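Glycerol dehydratase (Clostridium butyricum, PDB 1R9D) probably acts as a lyase that dehydrates glycerol without vitamin B12, as a member of the glycyl radical enzyme family related to pyruvate formate lyase. Local coordinates at residues A[34-39]-A[123-128]; A[88-93]-A[157-162]. All blocks are in the same frame, centred on the assembly; numbering follows the deposited sequence.

Interaction 1: A[34-39]-A[123-128]; sequences LITESF and FEYWNG
Trp126 reaches across to Thr36 and Phe39, joining the segment 123-128, which continues from helix 113-125, to helix 30-40 in the pyruvate formate lyase-like fold. Its CG lies anti to the carbonyl carbon (chi1 -65°), which sends the indole from a CB beside the Asn91 amide across to the neighbouring helix. Along the pyrrole edge, CD1 passes near Thr36 OG1, and NE1 then donates to that oxygen at 2.9 Å. The N-H...O angle is 156° and the hydroxyl sits almost in the indole plane, so the bond helps fix the rotation of the ring. Thr36 OG1 in turn hydrogen-bonds Ala32 O one turn back, which gives the hydroxyl a partner on its own helix as well as the indole. Farther out, Trp126 CZ2 comes 4.0 Å from CG2 of Ile35, whose side chain crosses the indole at about a right angle. Trp126 CH2, the tip, stands 3.5 Å above the centre of the Phe39 ring. The pair is edge-to-face, with the edge of Trp126 on the Phe39 face, centroids 4.8 Å apart and planes tilted by 50°. Next to the indole, Tyr125 CD2 stands 3.6 Å above the plane of the Trp126 ring, off toward one side of it. The Tyr125 side chain runs past that of Thr36 in the opposite direction, and Thr36 CG2 lies 3.9 Å from Tyr125 CB. The phenol OH hydrogen-bonds Glu43 OE2, and Lys129 makes a cation-pi contact with the ring. That same Tyr125 OH lies at the edge of the Phe39 ring, near its plane, and 3.6 Å from Phe39 CB.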
# COMPACT_ATOMS: atom_id res chain seq x y z
N LEU A 34 -18.82 7.07 -15.11
CA LEU A 34 -18.92 7.60 -13.76
C LEU A 34 -17.74 7.27 -12.84
O LEU A 34 -17.27 8.14 -12.11
CB LEU A 34 -20.22 7.13 -13.12
CG LEU A 34 -21.50 7.71 -13.72
CD1 LEU A 34 -22.71 7.09 -13.06
CD2 LEU A 34 -21.52 9.23 -13.53
N ILE A 35 -17.26 6.03 -12.87
CA ILE A 35 -16.13 5.68 -12.00
C ILE A 35 -14.87 6.40 -12.48
O ILE A 35 -14.03 6.78 -11.67
CB ILE A 35 -15.89 4.14 -11.96
CG1 ILE A 35 -14.91 3.80 -10.83
CG2 ILE A 35 -15.35 3.64 -13.30
CD1 ILE A 35 -14.79 2.32 -10.52
N THR A 36 -14.76 6.61 -13.79
CA THR A 36 -13.61 7.30 -14.37
C THR A 36 -13.62 8.76 -13.90
O THR A 36 -12.58 9.32 -13.54
CB THR A 36 -13.66 7.26 -15.92
OG1 THR A 36 -13.58 5.90 -16.36
CG2 THR A 36 -12.51 8.05 -16.52
N GLU A 37 -14.80 9.36 -13.91
CA GLU A 37 -14.96 10.75 -13.48
C GLU A 37 -14.60 10.90 -12.00
O GLU A 37 -13.93 11.85 -11.61
CB GLU A 37 -16.40 11.20 -13.73
CG GLU A 37 -16.81 12.47 -13.00
CD GLU A 37 -18.15 13.01 -13.47
OE1 GLU A 37 -19.11 12.21 -13.60
OE2 GLU A 37 -18.25 14.23 -13.70
N SER A 38 -15.05 9.95 -11.18
CA SER A 38 -14.77 10.00 -9.75
C SER A 38 -13.28 9.85 -9.46
O SER A 38 -12.71 10.65 -8.72
CB SER A 38 -15.55 8.91 -9.01
OG SER A 38 -15.33 8.99 -7.61
N PHE A 39 -12.65 8.83 -10.04
CA PHE A 39 -11.22 8.62 -9.81
C PHE A 39 -10.35 9.81 -10.21
O PHE A 39 -9.32 10.08 -9.58
CB PHE A 39 -10.74 7.36 -10.54
CG PHE A 39 -10.75 6.12 -9.68
CD1 PHE A 39 -11.93 5.64 -9.14
CD2 PHE A 39 -9.55 5.45 -9.40
CE1 PHE A 39 -11.93 4.50 -8.31
CE2 PHE A 39 -9.54 4.32 -8.58
CZ PHE A 39 -10.73 3.85 -8.04
N PHE A 123 -10.63 4.00 -21.63
CA PHE A 123 -9.44 3.22 -21.94
C PHE A 123 -8.19 4.07 -21.71
O PHE A 123 -7.17 3.58 -21.22
CB PHE A 123 -9.46 2.75 -23.40
CG PHE A 123 -10.62 1.86 -23.74
CD1 PHE A 123 -11.30 2.01 -24.95
CD2 PHE A 123 -11.04 0.87 -22.86
CE1 PHE A 123 -12.37 1.19 -25.28
CE2 PHE A 123 -12.12 0.03 -23.18
CZ PHE A 123 -12.78 0.19 -24.39
N GLU A 124 -8.27 5.35 -22.08
CA GLU A 124 -7.13 6.25 -21.92
C GLU A 124 -6.78 6.50 -20.46
O GLU A 124 -5.61 6.43 -20.08
CB GLU A 124 -7.41 7.58 -22.62
CG GLU A 124 -6.22 8.52 -22.64
CD GLU A 124 -6.55 9.86 -23.29
OE1 GLU A 124 -7.06 9.85 -24.44
OE2 GLU A 124 -6.30 10.91 -22.66
N TYR A 125 -7.77 6.80 -19.63
CA TYR A 125 -7.50 7.07 -18.23
C TYR A 125 -6.95 5.87 -17.46
O TYR A 125 -5.94 5.99 -16.76
CB TYR A 125 -8.75 7.55 -17.49
CG TYR A 125 -8.48 7.73 -16.01
CD1 TYR A 125 -7.75 8.81 -15.53
CD2 TYR A 125 -8.89 6.76 -15.09
CE1 TYR A 125 -7.42 8.93 -14.18
CE2 TYR A 125 -8.57 6.86 -13.73
CZ TYR A 125 -7.83 7.95 -13.29
OH TYR A 125 -7.49 8.06 -11.96
N TRP A 126 -7.62 4.73 -17.58
CA TRP A 126 -7.22 3.54 -16.83
C TRP A 126 -5.96 2.81 -17.27
O TRP A 126 -5.60 1.79 -16.68
CB TRP A 126 -8.38 2.56 -16.76
CG TRP A 126 -9.53 3.09 -15.97
CD1 TRP A 126 -10.61 3.76 -16.46
CD2 TRP A 126 -9.71 3.02 -14.55
NE1 TRP A 126 -11.45 4.12 -15.43
CE2 TRP A 126 -10.92 3.68 -14.25
CE3 TRP A 126 -8.95 2.47 -13.51
CZ2 TRP A 126 -11.40 3.80 -12.94
CZ3 TRP A 126 -9.43 2.59 -12.20
CH2 TRP A 126 -10.64 3.25 -11.93
N ASN A 127 -5.29 3.32 -18.29
CA ASN A 127 -4.08 2.67 -18.76
C ASN A 127 -3.03 2.59 -17.65
O ASN A 127 -2.56 3.61 -17.14
CB ASN A 127 -3.50 3.42 -19.96
CG ASN A 127 -2.23 2.80 -20.48
OD1 ASN A 127 -2.17 1.59 -20.71
ND2 ASN A 127 -1.20 3.61 -20.66
N GLY A 128 -2.67 1.36 -17.28
CA GLY A 128 -1.69 1.13 -16.24
C GLY A 128 -2.20 1.27 -14.82
O GLY A 128 -1.44 1.08 -13.87

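Interaction 2: A[88-93]-A[157-162]; sequences EFSNKW and YYYNGV
In the pyruvate formate lyase-like fold, the C-terminal end of helix 155-159 meets the loop that leads into helix 92-97, with Phe89 and Ser90 packed against Tyr159, Asn160 and Gly161. The contact is made largely by side chains of the loop 88-91 on the backbone where helix 155-159 gives way to a loop. Ser90 OG donates to Tyr159 O in a short 2.5 Å bond. It arrives in the carbonyl plane on a lone pair, with a C=O...O angle of 121°, and its position between the backbone N and the carbonyl carbon (chi1 73°) turns it to this acceptor. Phe89 lays its ring over the Asn160-Gly161 peptide. Gly161 CA sits 3.8 Å from the Phe89 ring centroid and 12° off the normal, a CH-pi contact, while Gly161 N approaches Phe89 CD1 on the same face. Glu88 CG lies 3.6 Å above the opposite face of the Phe89 ring, so the phenyl is sandwiched. The Asn279 amide hydrogen-bonds Gly161 N through OD1 and Asn160 OD1 through ND2. A water adds a polar bridge: it accepts from Trp93 NE1 at 3.0 Å and hydrogen-bonds Ser90 O and Asn160 OD1, although its two protons cannot serve every acceptor nearby. The Asn160 side chain is about 10 Å from the bound glycerol, so the junction probably lies just outside the glycerol site. Tyr158 CD2 stands 3.6 Å over the centre of the Tyr159 ring, and Tyr159 CD2 touches Trp93 CD1 at 4.1 Å.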
# COMPACT_ATOMS: atom_id res chain seq x y z
N GLU A 88 -11.79 -0.77 -13.80
CA GLU A 88 -10.81 -0.79 -12.71
C GLU A 88 -10.05 -2.11 -12.61
O GLU A 88 -8.97 -2.16 -12.03
CB GLU A 88 -11.49 -0.50 -11.36
CG GLU A 88 -12.54 -1.52 -10.93
CD GLU A 88 -13.97 -1.07 -11.20
OE1 GLU A 88 -14.75 -0.99 -10.23
OE2 GLU A 88 -14.31 -0.80 -12.37
N PHE A 89 -10.62 -3.17 -13.18
CA PHE A 89 -9.97 -4.48 -13.13
C PHE A 89 -9.17 -4.74 -14.41
O PHE A 89 -8.01 -5.15 -14.34
CB PHE A 89 -11.02 -5.57 -12.91
CG PHE A 89 -11.84 -5.36 -11.66
CD1 PHE A 89 -13.22 -5.20 -11.73
CD2 PHE A 89 -11.22 -5.29 -10.41
CE1 PHE A 89 -13.98 -4.97 -10.58
CE2 PHE A 89 -11.96 -5.06 -9.26
CZ PHE A 89 -13.35 -4.90 -9.34
N SER A 90 -9.79 -4.50 -15.56
CA SER A 90 -9.13 -4.65 -16.86
C SER A 90 -10.06 -4.01 -17.88
O SER A 90 -11.25 -3.84 -17.61
CB SER A 90 -8.92 -6.13 -17.23
OG SER A 90 -10.14 -6.75 -17.57
N ASN A 91 -9.54 -3.63 -19.03
CA ASN A 91 -10.39 -3.01 -20.04
C ASN A 91 -9.81 -3.06 -21.45
O ASN A 91 -10.53 -2.86 -22.43
CB ASN A 91 -10.67 -1.56 -19.66
CG ASN A 91 -9.40 -0.74 -19.53
OD1 ASN A 91 -8.76 -0.40 -20.52
ND2 ASN A 91 -9.02 -0.45 -18.29
N LYS A 92 -8.51 -3.33 -21.55
CA LYS A 92 -7.87 -3.40 -22.86
C LYS A 92 -8.47 -4.51 -23.72
O LYS A 92 -8.47 -4.42 -24.94
CB LYS A 92 -6.36 -3.59 -22.70
CG LYS A 92 -5.65 -2.35 -22.14
CD LYS A 92 -4.14 -2.55 -22.06
CE LYS A 92 -3.46 -1.38 -21.34
NZ LYS A 92 -3.72 -0.08 -22.03
N TRP A 93 -8.98 -5.56 -23.08
CA TRP A 93 -9.58 -6.65 -23.84
C TRP A 93 -10.85 -6.15 -24.52
O TRP A 93 -11.16 -6.53 -25.66
CB TRP A 93 -9.93 -7.84 -22.92
CG TRP A 93 -10.99 -7.54 -21.90
CD1 TRP A 93 -10.79 -7.14 -20.61
CD2 TRP A 93 -12.40 -7.61 -22.09
NE1 TRP A 93 -12.00 -6.95 -19.98
CE2 TRP A 93 -13.01 -7.24 -20.87
CE3 TRP A 93 -13.22 -7.95 -23.17
CZ2 TRP A 93 -14.40 -7.19 -20.70
CZ3 TRP A 93 -14.61 -7.91 -23.00
CH2 TRP A 93 -15.18 -7.53 -21.77
N TYR A 157 -10.03 -13.76 -11.69
CA TYR A 157 -9.84 -12.59 -10.82
C TYR A 157 -8.83 -11.59 -11.39
O TYR A 157 -8.59 -10.52 -10.82
CB TYR A 157 -9.40 -13.05 -9.43
CG TYR A 157 -10.38 -13.98 -8.73
CD1 TYR A 157 -9.95 -14.82 -7.70
CD2 TYR A 157 -11.73 -14.02 -9.09
CE1 TYR A 157 -10.84 -15.67 -7.05
CE2 TYR A 157 -12.63 -14.88 -8.45
CZ TYR A 157 -12.17 -15.71 -7.43
OH TYR A 157 -13.02 -16.57 -6.77
N TYR A 158 -8.26 -11.95 -12.53
CA TYR A 158 -7.28 -11.11 -13.21
C TYR A 158 -8.00 -10.06 -14.05
O TYR A 158 -7.70 -8.87 -13.97
CB TYR A 158 -6.40 -11.97 -14.12
CG TYR A 158 -5.33 -11.20 -14.87
CD1 TYR A 158 -4.13 -10.85 -14.25
CD2 TYR A 158 -5.53 -10.81 -16.20
CE1 TYR A 158 -3.14 -10.14 -14.95
CE2 TYR A 158 -4.55 -10.09 -16.89
CZ TYR A 158 -3.37 -9.76 -16.26
OH TYR A 158 -2.40 -9.04 -16.93
N TYR A 159 -8.97 -10.50 -14.86
CA TYR A 159 -9.71 -9.60 -15.73
C TYR A 159 -10.89 -8.89 -15.09
O TYR A 159 -11.27 -7.80 -15.54
CB TYR A 159 -10.21 -10.34 -16.97
CG TYR A 159 -9.12 -10.80 -17.90
CD1 TYR A 159 -8.82 -12.16 -18.03
CD2 TYR A 159 -8.39 -9.88 -18.65
CE1 TYR A 159 -7.81 -12.59 -18.89
CE2 TYR A 159 -7.38 -10.30 -19.50
CZ TYR A 159 -7.10 -11.65 -19.62
OH TYR A 159 -6.11 -12.07 -20.48
N ASN A 160 -11.47 -9.49 -14.07
CA ASN A 160 -12.62 -8.90 -13.41
C ASN A 160 -12.60 -9.01 -11.90
O ASN A 160 -11.61 -9.44 -11.31
CB ASN A 160 -13.89 -9.52 -13.99
CG ASN A 160 -14.09 -9.19 -15.46
OD1 ASN A 160 -14.51 -8.08 -15.81
ND2 ASN A 160 -13.75 -10.13 -16.34
N GLY A 161 -13.71 -8.63 -11.27
CA GLY A 161 -13.82 -8.67 -9.83
C GLY A 161 -13.76 -10.06 -9.23
O GLY A 161 -13.81 -11.06 -9.95
N VAL A 162 -13.65 -10.12 -7.91
CA VAL A 162 -13.57 -11.40 -7.20
C VAL A 162 -14.94 -12.02 -6.94
O VAL A 162 -15.30 -13.03 -7.54
CB VAL A 162 -12.82 -11.22 -5.85
CG1 VAL A 162 -12.79 -12.55 -5.08
CG2 VAL A 162 -11.41 -10.71 -6.11
O HOH W 1 -13.29 -6.06 -17.44

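In the fold
Interactions 1 and 2 lie on the same side of the chain's centre, their own centres 13 Å apart. The centre of interaction 1 is about 28 Å from the chain centre, that of interaction 2 about 17 Å. Helices 92-97 and 113-125 are consecutive, and the segments of the two contacts alternate along the sequence. They also touch: Lys92 NZ probably hydrogen-bonds Asn127 OD1 at 2.6 Å, and Ile35 CD1 packs on Glu88 OE1, a carboxylate oxygen held by Arg31 and Arg51. Interaction 1 is buried and joins helix 30-40 to residues 125-126 through aromatic side chains; interaction 2, partly buried, relies on backbone acceptors, glycine and water where a loop meets a helix end.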